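Local coordinates for protein probable receptor YhhM (Klebsiella variicola At-22, PDB 3Q6C) that is of unknown function, a member of the DUF2500 (YhhM-like) family that may act as a receptor, a role that remains unproven, at residues S9-K14 with P55-L60; Y35-R40 with F50-P55. All blocks are in the same frame, centred on the assembly; numbering follows the deposited sequence.

Contact 1: S9-K14 with P55-L60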
ATOM      1  N   SER A   9       4.077  -4.363   3.763  1.00 20.86           N
ATOM      2  CA  SER A   9       3.663  -5.574   4.466  1.00 22.60           C
ATOM      3  C   SER A   9       3.303  -6.719   3.556  1.00 24.09           C
ATOM      4  O   SER A   9       3.992  -7.736   3.524  1.00 27.16           O
ATOM      5  CB  SER A   9       2.444  -5.292   5.346  1.00 24.21           C
ATOM      6  OG  SER A   9       2.806  -4.805   6.613  1.00 27.90           O
ATOM      7  N   ASN A  10       2.195  -6.563   2.839  1.00 25.09           N
ATOM      8  CA  ASN A  10       1.728  -7.603   1.945  1.00 26.11           C
ATOM      9  C   ASN A  10       0.751  -7.069   0.923  1.00 25.26           C
ATOM     10  O   ASN A  10       0.267  -5.946   1.038  1.00 25.27           O
ATOM     11  CB  ASN A  10       1.051  -8.723   2.739  1.00 27.78           C
ATOM     12  CG  ASN A  10      -0.338  -8.342   3.212  1.00 29.02           C
ATOM     13  OD1 ASN A  10      -0.500  -7.385   3.964  1.00 31.05           O
ATOM     14  ND2 ASN A  10      -1.347  -9.085   2.767  1.00 26.82           N
ATOM     15  N   LYS A  11       0.461  -7.907  -0.068  1.00 24.56           N
ATOM     16  CA  LYS A  11      -0.458  -7.584  -1.149  1.00 23.67           C
ATOM     17  C   LYS A  11      -1.422  -8.743  -1.388  1.00 24.45           C
ATOM     18  O   LYS A  11      -1.034  -9.914  -1.384  1.00 25.13           O
ATOM     19  CB  LYS A  11       0.326  -7.299  -2.434  1.00 21.97           C
ATOM     20  CG  LYS A  11       0.930  -5.899  -2.502  1.00 20.64           C
ATOM     21  CD  LYS A  11       1.964  -5.782  -3.624  1.00 18.46           C
ATOM     22  CE  LYS A  11       1.383  -6.097  -5.005  1.00 16.74           C
ATOM     23  NZ  LYS A  11       2.475  -6.231  -6.022  1.00 14.12           N
ATOM     24  N   ARG A  12      -2.688  -8.415  -1.592  1.00 24.66           N
ATOM     25  CA  ARG A  12      -3.671  -9.440  -1.840  1.00 24.31           C
ATOM     26  C   ARG A  12      -4.502  -9.073  -3.042  1.00 23.23           C
ATOM     27  O   ARG A  12      -4.884  -7.923  -3.216  1.00 20.85           O
ATOM     28  CB  ARG A  12      -4.580  -9.630  -0.626  1.00 26.61           C
ATOM     29  CG  ARG A  12      -5.525 -10.829  -0.750  1.00 31.65           C
ATOM     30  CD  ARG A  12      -6.466 -10.952   0.446  1.00 35.92           C
ATOM     31  NE  ARG A  12      -7.382  -9.814   0.551  1.00 39.16           N
ATOM     32  CZ  ARG A  12      -8.289  -9.666   1.512  1.00 40.17           C
ATOM     33  NH1 ARG A  12      -8.408 -10.585   2.464  1.00 39.70           N
ATOM     34  NH2 ARG A  12      -9.081  -8.596   1.523  1.00 38.86           N
ATOM     35  N   GLU A  13      -4.749 -10.066  -3.884  1.00 25.08           N
ATOM     36  CA  GLU A  13      -5.574  -9.908  -5.073  1.00 26.93           C
ATOM     37  C   GLU A  13      -6.767 -10.798  -4.756  1.00 27.55           C
ATOM     38  O   GLU A  13      -6.603 -11.958  -4.387  1.00 28.25           O
ATOM     39  CB  GLU A  13      -4.845 -10.422  -6.307  1.00 27.38           C
ATOM     40  CG  GLU A  13      -5.292  -9.768  -7.598  1.00 30.94           C
ATOM     41  CD  GLU A  13      -4.530 -10.293  -8.800  1.00 33.30           C
ATOM     42  OE1 GLU A  13      -3.409 -10.814  -8.607  1.00 34.01           O
ATOM     43  OE2 GLU A  13      -5.047 -10.177  -9.934  1.00 33.92           O
ATOM     44  N   LYS A  14      -7.963 -10.251  -4.886  1.00 28.71           N
ATOM     45  CA  LYS A  14      -9.165 -10.992  -4.561  1.00 31.42           C
ATOM     46  C   LYS A  14     -10.252 -10.771  -5.599  1.00 32.72           C
ATOM     47  O   LYS A  14     -10.371  -9.686  -6.165  1.00 32.00           O
ATOM     48  CB  LYS A  14      -9.649 -10.543  -3.182  1.00 33.26           C
ATOM     49  CG  LYS A  14     -10.976 -11.103  -2.742  1.00 37.01           C
ATOM     50  CD  LYS A  14     -11.253 -10.752  -1.282  1.00 39.69           C
ATOM     51  CE  LYS A  14     -11.341  -9.247  -1.066  1.00 40.68           C
ATOM     52  NZ  LYS A  14     -11.456  -8.917   0.385  1.00 40.36           N
ATOM     53  N   PRO A  55      -3.108  -0.972 -11.683  1.00 17.63           N
ATOM     54  CA  PRO A  55      -1.839  -0.320 -12.046  1.00 17.33           C
ATOM     55  C   PRO A  55      -1.038   0.111 -10.818  1.00 18.39           C
ATOM     56  O   PRO A  55       0.164  -0.128 -10.725  1.00 17.05           O
ATOM     57  CB  PRO A  55      -2.285   0.885 -12.884  1.00 15.93           C
ATOM     58  CG  PRO A  55      -3.618   0.468 -13.418  1.00 17.11           C
ATOM     59  CD  PRO A  55      -4.256  -0.244 -12.249  1.00 15.80           C
ATOM     60  N   GLN A  56      -1.727   0.747  -9.879  1.00 18.63           N
ATOM     61  CA  GLN A  56      -1.109   1.236  -8.661  1.00 20.67           C
ATOM     62  C   GLN A  56      -0.599   0.046  -7.851  1.00 21.16           C
ATOM     63  O   GLN A  56       0.474   0.099  -7.242  1.00 21.99           O
ATOM     64  CB  GLN A  56      -2.140   2.033  -7.849  1.00 20.84           C
ATOM     65  CG  GLN A  56      -1.552   3.048  -6.882  1.00 22.97           C
ATOM     66  CD  GLN A  56      -0.883   4.226  -7.586  1.00 24.02           C
ATOM     67  OE1 GLN A  56      -1.540   5.013  -8.279  1.00 24.16           O
ATOM     68  NE2 GLN A  56       0.427   4.351  -7.407  1.00 24.77           N
ATOM     69  N   TYR A  57      -1.383  -1.029  -7.863  1.00 19.47           N
ATOM     70  CA  TYR A  57      -1.055  -2.253  -7.143  1.00 17.65           C
ATOM     71  C   TYR A  57       0.172  -2.967  -7.713  1.00 17.05           C
ATOM     72  O   TYR A  57       1.083  -3.341  -6.971  1.00 15.53           O
ATOM     73  CB  TYR A  57      -2.267  -3.181  -7.167  1.00 18.22           C
ATOM     74  CG  TYR A  57      -2.054  -4.549  -6.563  1.00 18.13           C
ATOM     75  CD1 TYR A  57      -1.669  -5.632  -7.361  1.00 18.79           C
ATOM     76  CD2 TYR A  57      -2.327  -4.783  -5.213  1.00 16.76           C
ATOM     77  CE1 TYR A  57      -1.579  -6.920  -6.829  1.00 17.49           C
ATOM     78  CE2 TYR A  57      -2.243  -6.064  -4.672  1.00 16.59           C
ATOM     79  CZ  TYR A  57      -1.876  -7.126  -5.486  1.00 19.37           C
ATOM     80  OH  TYR A  57      -1.865  -8.403  -4.974  1.00 20.80           O
ATOM     81  N   HIS A  58       0.201  -3.164  -9.027  1.00 16.21           N
ATOM     82  CA  HIS A  58       1.342  -3.831  -9.644  1.00 15.29           C
ATOM     83  C   HIS A  58       2.599  -2.982  -9.551  1.00 13.29           C
ATOM     84  O   HIS A  58       3.693  -3.473  -9.779  1.00 12.85           O
ATOM     85  CB  HIS A  58       1.043  -4.181 -11.106  1.00 17.06           C
ATOM     86  CG  HIS A  58      -0.042  -5.201 -11.266  1.00 18.24           C
ATOM     87  ND1 HIS A  58      -0.008  -6.429 -10.638  1.00 19.70           N
ATOM     88  CD2 HIS A  58      -1.216  -5.159 -11.942  1.00 18.92           C
ATOM     89  CE1 HIS A  58      -1.114  -7.096 -10.916  1.00 18.96           C
ATOM     90  NE2 HIS A  58      -1.865  -6.347 -11.704  1.00 21.00           N
ATOM     91  N   ALA A  59       2.445  -1.710  -9.195  1.00 14.52           N
ATOM     92  CA  ALA A  59       3.594  -0.811  -9.063  1.00 14.49           C
ATOM     93  C   ALA A  59       4.350  -1.040  -7.754  1.00 15.86           C
ATOM     94  O   ALA A  59       5.532  -0.720  -7.658  1.00 15.98           O
ATOM     95  CB  ALA A  59       3.144   0.633  -9.141  1.00 11.65           C
ATOM     96  N   LEU A  60       3.663  -1.595  -6.756  1.00 16.77           N
ATOM     97  CA  LEU A  60       4.260  -1.866  -5.452  1.00 17.29           C
ATOM     98  C   LEU A  60       4.985  -3.194  -5.397  1.00 18.64           C
ATOM     99  O   LEU A  60       4.683  -4.116  -6.153  1.00 18.65           O
ATOM    100  CB  LEU A  60       3.194  -1.878  -4.362  1.00 16.12           C
ATOM    101  CG  LEU A  60       2.450  -0.596  -4.015  1.00 15.90           C
ATOM    102  CD1 LEU A  60       1.539  -0.894  -2.840  1.00 16.19           C
ATOM    103  CD2 LEU A  60       3.426   0.522  -3.667  1.00 13.50           C
TER
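Lys-11 lays its aliphatic chain over one face of the Tyr-57 ring and then delivers its ammonium group to the C-terminal end of the helix behind it. Lys-11 CE sits above the middle of the ring, 3.5 Å from Tyr-57 CZ, a CH-pi contact. Lys-11 NZ stands 4.5 Å from the centroid of the Tyr-57 ring and 20° off its normal, which adds a cation-pi component. The bend at chi3 (59°) brings CE over the ring, and the extended last torsion carries NZ on to the helix carbonyls. Lys-11 NZ donates to Leu-60 O at 3.1 Å, from above the carbonyl plane, and weakly to Tyr-57 O at 3.3 Å. A lysine suits this place because its methylenes match an aromatic face while its charge meets carbonyls at a helix end, a site probably favourable for a cation. Tyr-57, with CG opposite its backbone N (chi1 175°), reaches across to the strand; Tyr-57 OH comes 3.3 Å from Arg-12 C without a hydrogen bond to the strand backbone. Helix 54-59 thus packs against strand 2-15, with the Tyr-57 ring also meeting Tyr-35 of the adjacent strand 33-41 and Leu-60 reaching Phe-78 of strand 74-80.

Contact 2: Y35-R40 with F50-P55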
ATOM      1  N   TYR A  35      -8.060  -5.102  -5.263  1.00 27.87           N
ATOM      2  CA  TYR A  35      -6.662  -5.095  -4.869  1.00 25.55           C
ATOM      3  C   TYR A  35      -6.439  -4.379  -3.542  1.00 25.47           C
ATOM      4  O   TYR A  35      -7.060  -3.354  -3.265  1.00 26.30           O
ATOM      5  CB  TYR A  35      -5.813  -4.449  -5.962  1.00 23.69           C
ATOM      6  CG  TYR A  35      -6.017  -5.040  -7.343  1.00 21.12           C
ATOM      7  CD1 TYR A  35      -7.035  -4.581  -8.181  1.00 19.97           C
ATOM      8  CD2 TYR A  35      -5.180  -6.041  -7.820  1.00 19.02           C
ATOM      9  CE1 TYR A  35      -7.206  -5.103  -9.467  1.00 18.06           C
ATOM     10  CE2 TYR A  35      -5.344  -6.571  -9.098  1.00 16.31           C
ATOM     11  CZ  TYR A  35      -6.353  -6.098  -9.914  1.00 17.35           C
ATOM     12  OH  TYR A  35      -6.494  -6.616 -11.185  1.00 19.43           O
ATOM     13  N   GLU A  36      -5.551  -4.936  -2.723  1.00 24.82           N
ATOM     14  CA  GLU A  36      -5.238  -4.376  -1.415  1.00 23.45           C
ATOM     15  C   GLU A  36      -3.749  -4.499  -1.082  1.00 22.76           C
ATOM     16  O   GLU A  36      -3.115  -5.522  -1.352  1.00 22.64           O
ATOM     17  CB  GLU A  36      -6.047  -5.093  -0.335  1.00 23.20           C
ATOM     18  CG  GLU A  36      -7.533  -4.763  -0.312  1.00 26.22           C
ATOM     19  CD  GLU A  36      -8.339  -5.682   0.612  1.00 28.00           C
ATOM     20  OE1 GLU A  36      -7.867  -6.002   1.724  1.00 28.96           O
ATOM     21  OE2 GLU A  36      -9.455  -6.080   0.227  1.00 30.41           O
ATOM     22  N   ALA A  37      -3.192  -3.444  -0.499  1.00 20.00           N
ATOM     23  CA  ALA A  37      -1.795  -3.449  -0.103  1.00 17.44           C
ATOM     24  C   ALA A  37      -1.724  -3.033   1.352  1.00 17.29           C
ATOM     25  O   ALA A  37      -2.431  -2.122   1.786  1.00 18.04           O
ATOM     26  CB  ALA A  37      -1.008  -2.490  -0.949  1.00 17.45           C
ATOM     27  N   SER A  38      -0.884  -3.712   2.119  1.00 16.93           N
ATOM     28  CA  SER A  38      -0.742  -3.367   3.523  1.00 17.13           C
ATOM     29  C   SER A  38       0.611  -2.738   3.770  1.00 17.81           C
ATOM     30  O   SER A  38       1.620  -3.188   3.238  1.00 18.16           O
ATOM     31  CB  SER A  38      -0.901  -4.599   4.411  1.00 15.12           C
ATOM     32  OG  SER A  38      -2.254  -5.002   4.480  1.00 14.93           O
ATOM     33  N   PHE A  39       0.618  -1.682   4.573  1.00 18.30           N
ATOM     34  CA  PHE A  39       1.847  -0.995   4.919  1.00 17.94           C
ATOM     35  C   PHE A  39       2.050  -1.092   6.422  1.00 21.22           C
ATOM     36  O   PHE A  39       1.098  -0.963   7.210  1.00 22.05           O
ATOM     37  CB  PHE A  39       1.757   0.451   4.471  1.00 15.07           C
ATOM     38  CG  PHE A  39       1.641   0.596   2.990  1.00 15.84           C
ATOM     39  CD1 PHE A  39       2.781   0.624   2.191  1.00 12.27           C
ATOM     40  CD2 PHE A  39       0.386   0.645   2.379  1.00 14.65           C
ATOM     41  CE1 PHE A  39       2.676   0.697   0.799  1.00 13.08           C
ATOM     42  CE2 PHE A  39       0.269   0.716   0.993  1.00 14.95           C
ATOM     43  CZ  PHE A  39       1.417   0.741   0.197  1.00 14.86           C
ATOM     44  N   ARG A  40       3.291  -1.339   6.820  1.00 22.12           N
ATOM     45  CA  ARG A  40       3.605  -1.469   8.231  1.00 25.21           C
ATOM     46  C   ARG A  40       4.760  -0.566   8.634  1.00 25.71           C
ATOM     47  O   ARG A  40       5.693  -0.348   7.865  1.00 25.14           O
ATOM     48  CB  ARG A  40       3.951  -2.926   8.547  1.00 28.18           C
ATOM     49  CG  ARG A  40       4.397  -3.171   9.965  1.00 32.21           C
ATOM     50  CD  ARG A  40       4.873  -4.587  10.114  1.00 34.73           C
ATOM     51  NE  ARG A  40       3.798  -5.539   9.877  1.00 37.11           N
ATOM     52  CZ  ARG A  40       3.998  -6.779   9.453  1.00 38.04           C
ATOM     53  NH1 ARG A  40       5.236  -7.201   9.215  1.00 38.26           N
ATOM     54  NH2 ARG A  40       2.969  -7.599   9.281  1.00 37.92           N
ATOM     55  N   PHE A  50      -4.886  -0.520   2.467  1.00 22.49           N
ATOM     56  CA  PHE A  50      -5.330   0.465   1.494  1.00 19.64           C
ATOM     57  C   PHE A  50      -5.835  -0.234   0.227  1.00 20.97           C
ATOM     58  O   PHE A  50      -5.231  -1.204  -0.250  1.00 20.76           O
ATOM     59  CB  PHE A  50      -4.178   1.387   1.126  1.00 19.49           C
ATOM     60  CG  PHE A  50      -3.849   2.396   2.177  1.00 19.46           C
ATOM     61  CD1 PHE A  50      -4.588   3.575   2.280  1.00 17.16           C
ATOM     62  CD2 PHE A  50      -2.787   2.186   3.051  1.00 18.51           C
ATOM     63  CE1 PHE A  50      -4.270   4.532   3.236  1.00 18.66           C
ATOM     64  CE2 PHE A  50      -2.458   3.133   4.013  1.00 17.75           C
ATOM     65  CZ  PHE A  50      -3.199   4.313   4.107  1.00 18.71           C
ATOM     66  N   ARG A  51      -6.952   0.254  -0.306  1.00 21.23           N
ATOM     67  CA  ARG A  51      -7.512  -0.297  -1.534  1.00 19.80           C
ATOM     68  C   ARG A  51      -6.822   0.421  -2.687  1.00 20.15           C
ATOM     69  O   ARG A  51      -6.632   1.632  -2.641  1.00 21.01           O
ATOM     70  CB  ARG A  51      -9.011  -0.034  -1.628  1.00 20.50           C
ATOM     71  CG  ARG A  51      -9.616  -0.660  -2.860  1.00 24.32           C
ATOM     72  CD  ARG A  51     -10.889   0.027  -3.327  1.00 27.06           C
ATOM     73  NE  ARG A  51     -11.284  -0.482  -4.643  1.00 30.47           N
ATOM     74  CZ  ARG A  51     -12.129   0.126  -5.470  1.00 32.02           C
ATOM     75  NH1 ARG A  51     -12.693   1.281  -5.128  1.00 33.51           N
ATOM     76  NH2 ARG A  51     -12.390  -0.406  -6.656  1.00 30.82           N
ATOM     77  N   LEU A  52      -6.450  -0.325  -3.717  1.00 18.87           N
ATOM     78  CA  LEU A  52      -5.779   0.254  -4.871  1.00 17.09           C
ATOM     79  C   LEU A  52      -6.385  -0.295  -6.157  1.00 17.97           C
ATOM     80  O   LEU A  52      -7.145  -1.274  -6.135  1.00 17.46           O
ATOM     81  CB  LEU A  52      -4.297  -0.125  -4.866  1.00 14.95           C
ATOM     82  CG  LEU A  52      -3.465   0.014  -3.604  1.00 15.53           C
ATOM     83  CD1 LEU A  52      -2.092  -0.593  -3.827  1.00 15.76           C
ATOM     84  CD2 LEU A  52      -3.356   1.467  -3.244  1.00 19.22           C
ATOM     85  N   ASP A  53      -6.063   0.334  -7.282  1.00 16.57           N
ATOM     86  CA  ASP A  53      -6.525  -0.209  -8.546  1.00 16.13           C
ATOM     87  C   ASP A  53      -5.342  -1.071  -8.968  1.00 16.61           C
ATOM     88  O   ASP A  53      -4.302  -1.062  -8.301  1.00 15.51           O
ATOM     89  CB  ASP A  53      -6.826   0.886  -9.579  1.00 14.78           C
ATOM     90  CG  ASP A  53      -5.650   1.791  -9.847  1.00 15.05           C
ATOM     91  OD1 ASP A  53      -4.522   1.487  -9.405  1.00 15.84           O
ATOM     92  OD2 ASP A  53      -5.866   2.819 -10.523  1.00 15.88           O
ATOM     93  N   ALA A  54      -5.479  -1.804 -10.062  1.00 16.20           N
ATOM     94  CA  ALA A  54      -4.411  -2.693 -10.500  1.00 16.25           C
ATOM     95  C   ALA A  54      -3.083  -2.027 -10.856  1.00 16.94           C
ATOM     96  O   ALA A  54      -2.025  -2.459 -10.395  1.00 18.26           O
ATOM     97  CB  ALA A  54      -4.896  -3.539 -11.666  1.00 14.08           C
ATOM     98  N   PRO A  55      -3.108  -0.972 -11.683  1.00 17.63           N
ATOM     99  CA  PRO A  55      -1.839  -0.320 -12.046  1.00 17.33           C
ATOM    100  C   PRO A  55      -1.038   0.111 -10.818  1.00 18.39           C
ATOM    101  O   PRO A  55       0.164  -0.128 -10.725  1.00 17.05           O
ATOM    102  CB  PRO A  55      -2.285   0.885 -12.884  1.00 15.93           C
ATOM    103  CG  PRO A  55      -3.618   0.468 -13.418  1.00 17.11           C
ATOM    104  CD  PRO A  55      -4.256  -0.244 -12.249  1.00 15.80           C
TER
HETATM  105  O   HOH W   1      -9.305  -2.845  -6.132  1.00 39.30           O
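Ala-37 and Phe-50 form an antiparallel hydrogen-bonded pair, Ala-37 N donating to Phe-50 O and Phe-50 N to Ala-37 O, both at 3.0 Å. Glu-36 faces Arg-51 as the next, non-hydrogen-bonded pair, and beyond it Leu-52 N donates to Tyr-35 O at 3.1 Å. A water accepts from Tyr-35 N at 2.7 Å and donates to Leu-52 O, bridging the two backbones beside that bond. On the face that carries Ala-37, its methyl packs against the Leu-52 branch, Ala-37 CB to Leu-52 CD1 3.6 Å, while the Phe-39 and Phe-50 rings meet through their CD2 atoms at 3.6 Å, planes 65° apart. Tyr-35, its CG set opposite the carbonyl carbon (chi1 -53°), carries its ring over Ala-54, whose CB lies 3.4 Å from Tyr-35 CZ; a methyl is compact enough to fit against an aromatic face. Farther out, Asp-53 caps the helix through OD1 to Gln-56 N, fixing the turn that presents Ala-54, and Leu-60 touches Ala-37, Phe-39 and Leu-52. On the other face, Glu-36 OE2 is held by Arg-12 in a salt bridge. The hairpin therefore joins an apolar face, suited to burial, to a charged one, with water joining Tyr-35 N to Leu-52 O.

The two contacts lie with their centres about 5 Å apart in one small antiparallel sheet. Contact 2 joins strand 33-41 to strand 48-52, at one edge of the sheet within this chain, and contact 1 sets strand 2-15, the next neighbour of 33-41, against helix 54-59. Along the chain 35-40 and 50-55 fall inside the span closed by 9-14 and 55-60, and Pro-55 belongs to both. Asn-10 O lies 2.7 Å from Ser-38 N, a probable hydrogen bond, and Ser-9 and Asn-10 together face Ser-38 as a classic beta bulge. The hairpin is followed almost at once by the helix, which folds back across the neighbouring strand, tying three strands and the helix into one compact unit.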